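Local coordinates for protein cystatin-F (PDB 2CH9) that inhibits cysteine proteases such as papain and cathepsin L, and may take part in immune regulation, at residues Q62-L67 and E108-P113; G76-K81 and C91-N96. All coordinates share one frame; numbering follows the deposited sequence.

Interaction 1: Q62-L67 and E108-P113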
loop_
_atom_site.group_PDB
_atom_site.type_symbol
_atom_site.label_atom_id
_atom_site.label_comp_id
_atom_site.label_asym_id
_atom_site.label_seq_id
_atom_site.Cartn_x
_atom_site.Cartn_y
_atom_site.Cartn_z
ATOM N N GLN A 62 5.031 5.278 5.296
ATOM C CA GLN A 62 3.867 5.247 6.145
ATOM C C GLN A 62 4.260 4.638 7.481
ATOM O O GLN A 62 4.994 3.640 7.516
ATOM C CB GLN A 62 2.781 4.422 5.452
ATOM C CG GLN A 62 1.490 4.236 6.233
ATOM C CD GLN A 62 0.493 3.366 5.476
ATOM O OE1 GLN A 62 0.890 2.511 4.675
ATOM N NE2 GLN A 62 -0.798 3.602 5.691
ATOM N N ILE A 63 3.781 5.230 8.578
ATOM C CA ILE A 63 3.969 4.613 9.905
ATOM C C ILE A 63 2.966 3.490 10.135
ATOM O O ILE A 63 1.760 3.732 10.198
ATOM C CB ILE A 63 3.848 5.616 11.081
ATOM C CG1 ILE A 63 4.748 6.838 10.863
ATOM C CG2 ILE A 63 4.167 4.914 12.407
ATOM C CD1 ILE A 63 6.183 6.491 10.488
ATOM N N VAL A 64 3.468 2.263 10.261
ATOM C CA VAL A 64 2.615 1.133 10.619
ATOM C C VAL A 64 3.417 0.155 11.477
ATOM O O VAL A 64 4.115 -0.722 10.969
ATOM C CB VAL A 64 1.854 0.524 9.372
ATOM C CG1 VAL A 64 2.726 0.523 8.116
ATOM C CG2 VAL A 64 1.236 -0.832 9.662
ATOM N N LYS A 65 3.350 0.376 12.791
ATOM C CA LYS A 65 4.154 -0.364 13.767
ATOM C C LYS A 65 5.582 -0.554 13.240
ATOM O O LYS A 65 6.152 -1.653 13.315
ATOM C CB LYS A 65 3.520 -1.730 14.067
ATOM C CG LYS A 65 2.010 -1.734 14.332
ATOM C CD LYS A 65 1.683 -1.432 15.790
ATOM C CE LYS A 65 0.434 -2.204 16.267
ATOM N NZ LYS A 65 -0.862 -1.730 15.673
ATOM N N GLY A 66 6.158 0.528 12.724
ATOM C CA GLY A 66 7.389 0.473 11.946
ATOM C C GLY A 66 7.208 1.382 10.747
ATOM O O GLY A 66 6.265 2.172 10.696
ATOM N N LEU A 67 8.102 1.254 9.775
ATOM C CA LEU A 67 8.091 2.101 8.588
ATOM C C LEU A 67 7.820 1.304 7.322
ATOM O O LEU A 67 8.568 0.382 6.986
ATOM C CB LEU A 67 9.429 2.846 8.452
ATOM C CG LEU A 67 9.779 3.894 9.541
ATOM C CD1 LEU A 67 11.012 4.693 9.181
ATOM C CD2 LEU A 67 8.633 4.849 9.821
ATOM N N GLU A 108 6.962 -2.168 -2.029
ATOM C CA GLU A 108 6.637 -1.816 -0.652
ATOM C C GLU A 108 7.574 -2.613 0.225
ATOM O O GLU A 108 7.772 -3.816 0.006
ATOM C CB GLU A 108 5.171 -2.104 -0.346
ATOM C CG GLU A 108 4.256 -1.125 -1.064
ATOM C CD GLU A 108 2.781 -1.436 -0.982
ATOM O OE1 GLU A 108 2.359 -2.438 -0.338
ATOM O OE2 GLU A 108 2.020 -0.654 -1.588
ATOM N N VAL A 109 8.176 -1.927 1.190
ATOM C CA VAL A 109 9.199 -2.489 2.050
ATOM C C VAL A 109 8.836 -2.080 3.467
ATOM O O VAL A 109 8.692 -0.876 3.761
ATOM C CB VAL A 109 10.588 -1.883 1.725
ATOM C CG1 VAL A 109 11.643 -2.410 2.674
ATOM C CG2 VAL A 109 10.979 -2.141 0.265
ATOM N N TRP A 110 8.678 -3.066 4.342
ATOM C CA TRP A 110 8.314 -2.813 5.732
ATOM C C TRP A 110 9.538 -3.031 6.607
ATOM O O TRP A 110 10.127 -4.119 6.595
ATOM C CB TRP A 110 7.171 -3.742 6.164
ATOM C CG TRP A 110 6.644 -3.478 7.563
ATOM C CD1 TRP A 110 6.245 -2.270 8.093
ATOM C CD2 TRP A 110 6.440 -4.449 8.595
ATOM N NE1 TRP A 110 5.815 -2.439 9.385
ATOM C CE2 TRP A 110 5.922 -3.763 9.721
ATOM C CE3 TRP A 110 6.627 -5.833 8.672
ATOM C CZ2 TRP A 110 5.604 -4.419 10.919
ATOM C CZ3 TRP A 110 6.317 -6.479 9.856
ATOM C CH2 TRP A 110 5.806 -5.768 10.967
ATOM N N VAL A 111 9.941 -1.997 7.340
ATOM C CA VAL A 111 11.159 -2.076 8.147
ATOM C C VAL A 111 10.830 -1.767 9.599
ATOM O O VAL A 111 10.198 -0.744 9.894
ATOM C CB VAL A 111 12.263 -1.123 7.626
ATOM C CG1 VAL A 111 13.574 -1.318 8.391
ATOM C CG2 VAL A 111 12.476 -1.332 6.129
ATOM N N VAL A 112 11.216 -2.673 10.493
ATOM C CA VAL A 112 11.077 -2.439 11.926
ATOM C C VAL A 112 12.470 -2.479 12.585
ATOM O O VAL A 112 12.902 -3.530 13.069
ATOM C CB VAL A 112 10.091 -3.424 12.600
ATOM C CG1 VAL A 112 9.735 -2.935 13.988
ATOM C CG2 VAL A 112 8.815 -3.560 11.774
ATOM N N PRO A 113 13.178 -1.326 12.597
ATOM C CA PRO A 113 14.583 -1.272 13.035
ATOM C C PRO A 113 14.778 -1.672 14.479
ATOM O O PRO A 113 15.824 -2.240 14.822
ATOM C CB PRO A 113 14.960 0.202 12.838
ATOM C CG PRO A 113 13.986 0.696 11.817
ATOM C CD PRO A 113 12.707 0.006 12.183
#
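Val64 offers its carbonyl to the edge of the Trp110 indole: NE1 donates to Val64 O at 2.9 Å, almost in line with the C=O bond (170°). A chi1 of -175° sets the Trp110 ring opposite its own backbone nitrogen, so that the indole N-H meets the Val64 carbonyl. Val64 N binds Gly66 O within the turn, while the Val64 side chain packs on Arg124 of the second subunit in the disulfide-linked dimer. At Lys65 the carbonyl oxygen touches Val112 CG2 at 3.6 Å and Trp110 CZ2 at 3.7 Å; CG2 lies over one face of the indole, offset to the rim. The Lys65 ammonium group forms a salt bridge with Asp10. Gly66 fits closely, its CA 3.7 Å from Val111 O, and its phi of 136° leaves no room for a side chain beside the carbonyl oxygen of Lys65. Leu67 joins Val111 as an antiparallel hydrogen-bonded pair: Leu67 N reaches Val111 O at 2.9 Å, and Val111 N returns to Leu67 O at 2.8 Å. Trp110 CA adds a CH···O contact to Leu67 O. The Gln-Ile-Val-Lys-Gly turn is the QxVxG first hairpin loop, in cystatins part of the wedge that enters the protease cleft.

Interaction 2: G76-K81 and C91-N96; sequences GRTTCK and CDFQTN. With ZN (zinc ion), chain H; NAG (2-acetamido-2-deoxy-beta-D-glucopyranose), chain C.
Gln94 folds back over the chain at Arg77 to Thr79, bent at chi2 (-76°), which carries its amide to the backbone of Thr78. There NE2 donates to Thr78 O at 3.0 Å from well above the plane of the carbonyl. The Gln94 side chain runs obliquely between two neighbours: its CG packs against Arg77 CG at 3.9 Å, and Thr79 CG2 rests on its CD at 3.8 Å. The Arg77 guanidinium, turned 75° from the Gln94 amide plane, is held by Asp47 and Leu99 O. The backbones themselves bridge at Thr78 and Phe93, where Gln94 N makes a nearly straight 3.0 Å bond to Arg77 O and Thr79 N binds Asp92 O at 3.1 Å. The Cys80–Cys91 disulfide closes the same connection, as in other secreted type 2 cystatins, tying the corner after strand 67-78 to the later loop; its S–S torsion is -102°. Beside it Thr78 OG1 accepts from Cys80 N, an ST turn, and also bonds Leu50 O. Phe93 turns its ring edge to the strand, with Gly76 O in the ring plane 3.4 Å from CE1. The Asp92 side chain leads away from 76-81, and both carboxylate oxygens bind a zinc ion that also carries a water. Farther on, Asn96 ND2 is joined covalently to C1 of an N-acetylglucosamine.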
loop_
_atom_site.group_PDB
_atom_site.type_symbol
_atom_site.label_atom_id
_atom_site.label_comp_id
_atom_site.label_asym_id
_atom_site.label_seq_id
_atom_site.Cartn_x
_atom_site.Cartn_y
_atom_site.Cartn_z
ATOM N N GLY A 76 19.146 -1.994 -12.245
ATOM C CA GLY A 76 19.957 -2.294 -13.415
ATOM C C GLY A 76 20.893 -3.467 -13.207
ATOM O O GLY A 76 21.357 -3.715 -12.087
ATOM N N ARG A 77 21.175 -4.189 -14.291
ATOM C CA ARG A 77 22.079 -5.331 -14.229
ATOM C C ARG A 77 23.511 -4.865 -13.973
ATOM O O ARG A 77 23.983 -3.923 -14.609
ATOM C CB ARG A 77 21.996 -6.169 -15.505
ATOM C CG ARG A 77 22.789 -7.465 -15.413
ATOM C CD ARG A 77 22.800 -8.253 -16.712
ATOM N NE ARG A 77 21.587 -9.051 -16.906
ATOM C CZ ARG A 77 20.822 -9.009 -17.993
ATOM N NH1 ARG A 77 21.136 -8.215 -19.012
ATOM N NH2 ARG A 77 19.740 -9.776 -18.074
ATOM N N THR A 78 24.181 -5.511 -13.017
ATOM C CA THR A 78 25.588 -5.235 -12.719
ATOM C C THR A 78 26.501 -6.282 -13.363
ATOM O O THR A 78 26.030 -7.242 -13.979
ATOM C CB THR A 78 25.871 -5.208 -11.193
ATOM O OG1 THR A 78 25.771 -6.533 -10.660
ATOM C CG2 THR A 78 24.906 -4.301 -10.464
ATOM N N THR A 79 27.809 -6.097 -13.201
ATOM C CA THR A 79 28.803 -7.022 -13.744
ATOM C C THR A 79 29.190 -8.109 -12.729
ATOM O O THR A 79 30.127 -8.879 -12.961
ATOM C CB THR A 79 30.089 -6.280 -14.187
ATOM O OG1 THR A 79 30.666 -5.617 -13.058
ATOM C CG2 THR A 79 29.791 -5.258 -15.276
ATOM N N CYS A 80 28.477 -8.155 -11.604
ATOM C CA CYS A 80 28.735 -9.140 -10.564
ATOM C C CYS A 80 27.843 -10.333 -10.747
ATOM O O CYS A 80 26.627 -10.201 -10.793
ATOM C CB CYS A 80 28.434 -8.574 -9.189
ATOM S SG CYS A 80 29.604 -7.417 -8.498
ATOM N N LYS A 81 28.456 -11.508 -10.814
ATOM C CA LYS A 81 27.708 -12.752 -10.945
ATOM C C LYS A 81 26.951 -13.102 -9.662
ATOM O O LYS A 81 27.411 -12.823 -8.543
ATOM C CB LYS A 81 28.627 -13.893 -11.392
ATOM C CG LYS A 81 28.943 -13.854 -12.881
ATOM C CD LYS A 81 29.519 -15.172 -13.352
ATOM C CE LYS A 81 29.832 -15.128 -14.835
ATOM N NZ LYS A 81 30.069 -16.497 -15.399
ATOM N N CYS A 91 29.474 -3.502 -6.493
ATOM C CA CYS A 91 29.147 -3.861 -7.879
ATOM C C CYS A 91 28.820 -2.633 -8.714
ATOM O O CYS A 91 28.065 -1.770 -8.284
ATOM C CB CYS A 91 27.987 -4.862 -7.925
ATOM S SG CYS A 91 28.409 -6.450 -7.137
ATOM N N ASP A 92 29.411 -2.556 -9.904
ATOM C CA ASP A 92 29.114 -1.479 -10.858
ATOM C C ASP A 92 28.190 -2.004 -11.970
ATOM O O ASP A 92 28.112 -3.210 -12.204
ATOM C CB ASP A 92 30.415 -0.895 -11.443
ATOM C CG ASP A 92 31.284 -0.162 -10.392
ATOM O OD1 ASP A 92 30.773 0.641 -9.575
ATOM O OD2 ASP A 92 32.516 -0.365 -10.401
ATOM N N PHE A 93 27.490 -1.103 -12.655
ATOM C CA PHE A 93 26.548 -1.521 -13.696
ATOM C C PHE A 93 27.228 -1.978 -14.992
ATOM O O PHE A 93 28.334 -1.537 -15.316
ATOM C CB PHE A 93 25.505 -0.433 -13.972
ATOM C CG PHE A 93 24.618 -0.137 -12.798
ATOM C CD1 PHE A 93 23.598 -1.010 -12.444
ATOM C CD2 PHE A 93 24.805 1.014 -12.042
ATOM C CE1 PHE A 93 22.776 -0.739 -11.351
ATOM C CE2 PHE A 93 23.993 1.289 -10.946
ATOM C CZ PHE A 93 22.983 0.414 -10.599
ATOM N N GLN A 94 26.554 -2.872 -15.716
ATOM C CA GLN A 94 27.021 -3.367 -17.008
ATOM C C GLN A 94 27.356 -2.231 -17.964
ATOM O O GLN A 94 26.597 -1.267 -18.085
ATOM C CB GLN A 94 25.965 -4.267 -17.648
ATOM C CG GLN A 94 25.853 -5.652 -17.037
ATOM C CD GLN A 94 26.985 -6.588 -17.446
ATOM O OE1 GLN A 94 27.693 -6.344 -18.427
ATOM N NE2 GLN A 94 27.150 -7.673 -16.695
ATOM N N THR A 95 28.506 -2.356 -18.622
ATOM C CA THR A 95 28.960 -1.418 -19.649
ATOM C C THR A 95 28.537 -1.950 -21.023
ATOM O O THR A 95 27.925 -1.224 -21.818
ATOM C CB THR A 95 30.500 -1.230 -19.579
ATOM O OG1 THR A 95 30.860 -0.709 -18.292
ATOM C CG2 THR A 95 31.010 -0.285 -20.672
ATOM N N ASN A 96 28.872 -3.220 -21.277
ATOM C CA ASN A 96 28.449 -3.980 -22.459
ATOM C C ASN A 96 26.981 -3.717 -22.801
ATOM O O ASN A 96 26.089 -4.042 -22.012
ATOM C CB ASN A 96 28.670 -5.480 -22.191
ATOM C CG ASN A 96 28.785 -6.311 -23.465
ATOM O OD1 ASN A 96 28.130 -6.029 -24.472
ATOM N ND2 ASN A 96 29.631 -7.357 -23.410
HETATM ZN ZN ZN H . 32.660 1.108 -9.042
HETATM C C1 NAG C . 29.531 -8.304 -24.507
HETATM C C2 NAG C . 30.892 -8.576 -25.168
HETATM C C3 NAG C . 30.779 -9.606 -26.294
HETATM C C4 NAG C . 30.040 -10.868 -25.849
HETATM C C5 NAG C . 28.748 -10.520 -25.088
HETATM C C6 NAG C . 28.102 -11.757 -24.456
HETATM C C7 NAG C . 32.394 -6.656 -25.013
HETATM C C8 NAG C . 33.086 -5.548 -25.760
HETATM N N2 NAG C . 31.481 -7.353 -25.690
HETATM O O3 NAG C . 32.067 -9.954 -26.755
HETATM O O4 NAG C . 29.764 -11.662 -26.989
HETATM O O5 NAG C . 28.973 -9.539 -24.075
HETATM O O6 NAG C . 28.698 -12.066 -23.210
HETATM O O7 NAG C . 32.668 -6.884 -23.834
HETATM O O HOH W 1 31.333 1.177 -7.281
#

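Overall arrangement
Interactions 1 and 2 sit on opposite sides of the centre of the chain, their centres 30 Å apart and their nearest atoms about 15 Å. Strand 67-78 connects them: it begins at the loop of interaction 1, between strands 49-63 and 102-112 in the antiparallel sheet, and runs into the corner of interaction 2. Along the chain, 76-81 and 91-96 are nested between 62-67 and 108-113, so the long excursion between two neighbouring strands is closed at one end by sheet pairing and at the other by a disulfide. The loop that in cystatins belongs to the inhibitory wedge thus lies at one end of the sheet, and the disulfide-bound, glycosylated loop beyond its other end.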